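Local coordinates for protein agmatinase (Deinococcus radiodurans, PDB 1WOH) that probably hydrolyses agmatine to putrescine and urea, as expected of a ureohydrolase that binds two manganese ions per subunit, at residues V21-D26 and A81-V86; H175-G180 and G198-P203. One frame throughout, in Å; residues are numbered along the deposited sequence.

Contact 1: residues V21-D26 and A81-V86; sequences VQPDGD and ADAGDV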
loop_
_atom_site.group_PDB
_atom_site.type_symbol
_atom_site.label_atom_id
_atom_site.label_comp_id
_atom_site.label_asym_id
_atom_site.label_seq_id
_atom_site.Cartn_x
_atom_site.Cartn_y
_atom_site.Cartn_z
ATOM N N VAL A 21 -13.298 28.014 13.631
ATOM C CA VAL A 21 -14.067 29.236 13.410
ATOM C C VAL A 21 -14.608 29.328 11.986
ATOM O O VAL A 21 -14.243 28.539 11.121
ATOM C CB VAL A 21 -13.218 30.499 13.692
ATOM C CG1 VAL A 21 -12.801 30.526 15.153
ATOM C CG2 VAL A 21 -11.994 30.525 12.791
ATOM N N GLN A 22 -15.497 30.287 11.761
ATOM C CA GLN A 22 -16.080 30.509 10.441
ATOM C C GLN A 22 -15.340 31.682 9.809
ATOM O O GLN A 22 -15.085 32.682 10.470
ATOM C CB GLN A 22 -17.569 30.841 10.563
ATOM C CG GLN A 22 -18.431 29.659 10.959
ATOM C CD GLN A 22 -18.421 28.568 9.907
ATOM O OE1 GLN A 22 -18.833 28.787 8.766
ATOM N NE2 GLN A 22 -17.944 27.386 10.282
ATOM N N PRO A 23 -14.989 31.574 8.520
ATOM C CA PRO A 23 -14.270 32.631 7.805
ATOM C C PRO A 23 -14.747 34.056 8.074
ATOM O O PRO A 23 -13.936 34.953 8.310
ATOM C CB PRO A 23 -14.442 32.229 6.345
ATOM C CG PRO A 23 -14.382 30.741 6.423
ATOM C CD PRO A 23 -15.272 30.439 7.620
ATOM N N ASP A 24 -16.060 34.264 8.043
ATOM C CA ASP A 24 -16.614 35.595 8.263
ATOM C C ASP A 24 -17.216 35.741 9.654
ATOM O O ASP A 24 -18.028 36.636 9.896
ATOM C CB ASP A 24 -17.684 35.891 7.213
ATOM C CG ASP A 24 -18.975 35.146 7.478
ATOM O OD1 ASP A 24 -18.921 33.925 7.731
ATOM O OD2 ASP A 24 -20.046 35.785 7.428
ATOM N N GLY A 25 -16.816 34.860 10.564
ATOM C CA GLY A 25 -17.328 34.908 11.921
ATOM C C GLY A 25 -16.718 36.032 12.736
ATOM O O GLY A 25 -15.909 36.808 12.232
ATOM N N ASP A 26 -17.109 36.125 14.003
ATOM C CA ASP A 26 -16.590 37.164 14.880
ATOM C C ASP A 26 -15.420 36.647 15.706
ATOM O O ASP A 26 -15.592 36.247 16.856
ATOM C CB ASP A 26 -17.699 37.672 15.806
ATOM C CG ASP A 26 -17.209 38.727 16.780
ATOM O OD1 ASP A 26 -16.562 39.698 16.333
ATOM O OD2 ASP A 26 -17.476 38.588 17.992
ATOM N N ALA A 81 -6.139 29.850 14.889
ATOM C CA ALA A 81 -7.537 29.559 14.608
ATOM C C ALA A 81 -7.583 28.745 13.313
ATOM O O ALA A 81 -6.705 28.876 12.468
ATOM C CB ALA A 81 -8.332 30.852 14.443
ATOM N N ASP A 82 -8.595 27.898 13.171
ATOM C CA ASP A 82 -8.748 27.104 11.952
ATOM C C ASP A 82 -10.093 27.513 11.365
ATOM O O ASP A 82 -11.138 27.181 11.923
ATOM C CB ASP A 82 -8.750 25.601 12.272
ATOM C CG ASP A 82 -8.732 24.741 11.019
ATOM O OD1 ASP A 82 -9.285 25.189 9.994
ATOM O OD2 ASP A 82 -8.178 23.620 11.056
ATOM N N ALA A 83 -10.070 28.242 10.251
ATOM C CA ALA A 83 -11.307 28.705 9.621
ATOM C C ALA A 83 -11.969 27.642 8.748
ATOM O O ALA A 83 -12.908 27.936 8.004
ATOM C CB ALA A 83 -11.038 29.959 8.801
ATOM N N GLY A 84 -11.483 26.409 8.845
ATOM C CA GLY A 84 -12.060 25.331 8.060
ATOM C C GLY A 84 -11.650 25.384 6.602
ATOM O O GLY A 84 -10.587 25.914 6.267
ATOM N N ASP A 85 -12.494 24.834 5.732
ATOM C CA ASP A 85 -12.214 24.808 4.299
ATOM C C ASP A 85 -13.193 25.640 3.493
ATOM O O ASP A 85 -14.348 25.824 3.886
ATOM C CB ASP A 85 -12.302 23.385 3.736
ATOM C CG ASP A 85 -11.214 22.466 4.246
ATOM O OD1 ASP A 85 -10.210 22.947 4.810
ATOM O OD2 ASP A 85 -11.365 21.240 4.056
ATOM N N VAL A 86 -12.726 26.124 2.350
ATOM C CA VAL A 86 -13.580 26.871 1.443
ATOM C C VAL A 86 -14.589 25.826 0.952
ATOM O O VAL A 86 -14.219 24.669 0.702
ATOM C CB VAL A 86 -12.768 27.411 0.235
ATOM C CG1 VAL A 86 -13.670 28.174 -0.724
ATOM C CG2 VAL A 86 -11.635 28.309 0.728
#

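Contact 2: residues H175-G180 and G198-P203; sequences HITTVG and GHTIIP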
loop_
_atom_site.group_PDB
_atom_site.type_symbol
_atom_site.label_atom_id
_atom_site.label_comp_id
_atom_site.label_asym_id
_atom_site.label_seq_id
_atom_site.Cartn_x
_atom_site.Cartn_y
_atom_site.Cartn_z
ATOM N N HIS A 175 6.655 41.530 -8.086
ATOM C CA HIS A 175 7.839 40.708 -8.249
ATOM C C HIS A 175 7.697 39.327 -7.649
ATOM O O HIS A 175 7.046 39.148 -6.627
ATOM C CB HIS A 175 9.040 41.423 -7.612
ATOM C CG HIS A 175 10.347 40.730 -7.833
ATOM N ND1 HIS A 175 10.870 39.819 -6.941
ATOM C CD2 HIS A 175 11.216 40.788 -8.868
ATOM C CE1 HIS A 175 12.009 39.346 -7.417
ATOM N NE2 HIS A 175 12.241 39.917 -8.586
ATOM N N ILE A 176 8.301 38.354 -8.316
ATOM C CA ILE A 176 8.303 36.977 -7.841
ATOM C C ILE A 176 9.729 36.459 -7.858
ATOM O O ILE A 176 10.486 36.707 -8.797
ATOM C CB ILE A 176 7.454 36.032 -8.734
ATOM C CG1 ILE A 176 5.999 36.497 -8.765
ATOM C CG2 ILE A 176 7.507 34.600 -8.179
ATOM C CD1 ILE A 176 5.083 35.575 -9.600
ATOM N N THR A 177 10.095 35.747 -6.803
ATOM C CA THR A 177 11.411 35.147 -6.711
ATOM C C THR A 177 11.107 33.661 -6.609
ATOM O O THR A 177 10.519 33.222 -5.624
ATOM C CB THR A 177 12.154 35.586 -5.439
ATOM O OG1 THR A 177 12.380 36.999 -5.480
ATOM C CG2 THR A 177 13.487 34.858 -5.337
ATOM N N THR A 178 11.497 32.901 -7.627
ATOM C CA THR A 178 11.242 31.461 -7.653
ATOM C C THR A 178 12.527 30.689 -7.424
ATOM O O THR A 178 13.514 30.886 -8.133
ATOM C CB THR A 178 10.637 31.050 -8.999
ATOM O OG1 THR A 178 9.512 31.894 -9.275
ATOM C CG2 THR A 178 10.173 29.599 -8.960
ATOM N N VAL A 179 12.502 29.791 -6.444
ATOM C CA VAL A 179 13.694 29.024 -6.112
ATOM C C VAL A 179 13.449 27.522 -6.105
ATOM O O VAL A 179 12.458 27.057 -5.547
ATOM C CB VAL A 179 14.218 29.446 -4.722
ATOM C CG1 VAL A 179 15.509 28.708 -4.396
ATOM C CG2 VAL A 179 14.414 30.953 -4.686
ATOM N N GLY A 180 14.363 26.776 -6.726
ATOM C CA GLY A 180 14.258 25.329 -6.766
ATOM C C GLY A 180 13.962 24.737 -8.132
ATOM O O GLY A 180 13.885 23.516 -8.275
ATOM N N GLY A 198 11.019 41.116 -14.919
ATOM C CA GLY A 198 11.942 41.362 -13.826
ATOM C C GLY A 198 11.919 40.301 -12.738
ATOM O O GLY A 198 12.616 40.433 -11.729
ATOM N N HIS A 199 11.124 39.249 -12.925
ATOM C CA HIS A 199 11.059 38.192 -11.915
ATOM C C HIS A 199 12.433 37.546 -11.757
ATOM O O HIS A 199 13.251 37.546 -12.681
ATOM C CB HIS A 199 10.025 37.133 -12.303
ATOM C CG HIS A 199 8.604 37.598 -12.202
ATOM N ND1 HIS A 199 8.258 38.918 -12.006
ATOM C CD2 HIS A 199 7.438 36.914 -12.286
ATOM C CE1 HIS A 199 6.941 39.026 -11.972
ATOM N NE2 HIS A 199 6.419 37.823 -12.139
ATOM N N THR A 200 12.685 36.994 -10.575
ATOM C CA THR A 200 13.962 36.351 -10.288
ATOM C C THR A 200 13.804 34.838 -10.310
ATOM O O THR A 200 12.991 34.274 -9.580
ATOM C CB THR A 200 14.495 36.797 -8.916
ATOM O OG1 THR A 200 14.600 38.226 -8.899
ATOM C CG2 THR A 200 15.872 36.193 -8.646
ATOM N N ILE A 201 14.591 34.195 -11.160
ATOM C CA ILE A 201 14.548 32.752 -11.320
ATOM C C ILE A 201 15.821 32.142 -10.755
ATOM O O ILE A 201 16.914 32.406 -11.250
ATOM C CB ILE A 201 14.407 32.392 -12.819
ATOM C CG1 ILE A 201 13.058 32.896 -13.336
ATOM C CG2 ILE A 201 14.562 30.895 -13.025
ATOM C CD1 ILE A 201 12.773 32.533 -14.787
ATOM N N ILE A 202 15.677 31.333 -9.713
ATOM C CA ILE A 202 16.835 30.701 -9.089
ATOM C C ILE A 202 16.760 29.180 -9.201
ATOM O O ILE A 202 16.079 28.520 -8.417
ATOM C CB ILE A 202 16.946 31.104 -7.595
ATOM C CG1 ILE A 202 16.959 32.634 -7.468
ATOM C CG2 ILE A 202 18.225 30.531 -6.995
ATOM C CD1 ILE A 202 16.955 33.150 -6.024
ATOM N N PRO A 203 17.457 28.604 -10.192
ATOM C CA PRO A 203 17.472 27.152 -10.410
ATOM C C PRO A 203 18.019 26.431 -9.181
ATOM O O PRO A 203 18.797 27.003 -8.421
ATOM C CB PRO A 203 18.395 26.992 -11.614
ATOM C CG PRO A 203 18.281 28.315 -12.323
ATOM C CD PRO A 203 18.292 29.292 -11.190
HETATM O O HOH W 1 10.083 34.010 -10.750
#

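Contact 1: residues V21-D26 and A81-V86
Val21 runs beside Ala83, their CA atoms 4.7 Å apart, where the loop 21-26 lies along strand 80-85, an outermost strand of the parallel sheet of the arginase fold. One backbone bond crosses: Val21 N donates to Asp82 O at 2.9 Å. The backbone of Asp82 also bonds to Pro19, while Ala81 and Ala83 bond to Ala33 of the inner strand 31-36. Next to the Val21 bond a CA-H...O contact forms, Ala83 CA lying 3.3 Å from Val21 O. Beyond Val21 the chain reverses in a type I turn from Gln22 to Gly25, and Pro23 suits its second position because the ring fixes phi near the value required there.

With CG1 of Val21 anti to the carbonyl carbon (chi1 -63°), CG2 falls between the backbone N and that carbon, which lays this methyl against the strand, 4.0 Å from Ala81 CB and 4.1 Å from Ala83 CB. Small alanines allow that close approach. Pro23 adds its CG, 4.2 Å from Ala83 CB, and both CG and CD of the proline also lie against Ala83 O; helix 93-108 packs on both residues through Gln106 and Val107. Gly84 follows with a positive phi that favours glycine. Asp82 turns its CB away from the loop; OD2 forms a salt bridge with Arg56, and OD1 closes an Asx turn: Gly84 N reaches Asp82 OD1 on the anti side of the carboxylate at 2.8 Å.

Contact 2: residues H175-G180 and G198-P203
Thr177, Thr178 and Val179 pair in parallel with Thr200, Ile201 and Ile202, closing a beta-alpha-beta unit whose crossover helix is 188-196. Four backbone bonds form the ladder. Ile176 O accepts from Thr200 N, and Ile202 N lies 2.7 Å from its acceptor, Thr178 O; in return Thr200 O takes Thr178 N at 2.8 Å and Ile202 O takes Gly180 N. Thr200 O is gripped twice over, since a water also donates to it at 3.1 Å. That water gives its other hydrogen to Thr178 OG1 at 2.6 Å, and the same hydroxyl bonds to Gln141 on the neighbouring strand 137-142, so a threonine here serves both sides.

His175 holds CG anti to its backbone N (chi1 -174°), which carries the ring across to Thr200. NE2 meets Thr200 OG1 at 2.9 Å, in the ring plane; either atom could donate. On the same face, Val179 CG2 and Ile202 CD1 lie 3.6 Å apart, the two branched side chains side by side.

The His199 ring spreads over Ile176, whose CB sits 4.0 Å from the ring centroid in a CH-pi contact, and it meets Phe148 edge-to-face. Both its nitrogens are buried without a polar partner in the model, so the ring serves here by its flat surface. Replacing this histidine with an alanine would probably bare the flank of Ile176 and deprive Phe148 of its aromatic partner.

Hydrogen bonding thus sets the register, the hydroxyls of Thr178 and Thr200 find partners beside the ladder, and beta-branched residues and an aromatic ring fill the two faces.

In the fold
Contacts 1 and 2 sit at the two ends of one parallel sheet, on opposite sides of the chain's centre, with their own centres 32 Å apart and their nearest atoms about 21 Å apart. Contact 1 adds a loop to the outermost strand 80-85, away from the manganese site; contact 2 adds the outermost strand 200-203 to 173-181. Contact 2 is the nearer to the manganese site, which is empty in this chain: the side chain of Thr178 is about 4 Å from that of Asp143 and about 7 Å from that of Asp147, both manganese-binding residues of this protein. Both edges also meet other subunits of the hexamer: Asp85 accepts a hydrogen bond from Gly11 of a second subunit, and Ile201 packs on Leu69 of a third.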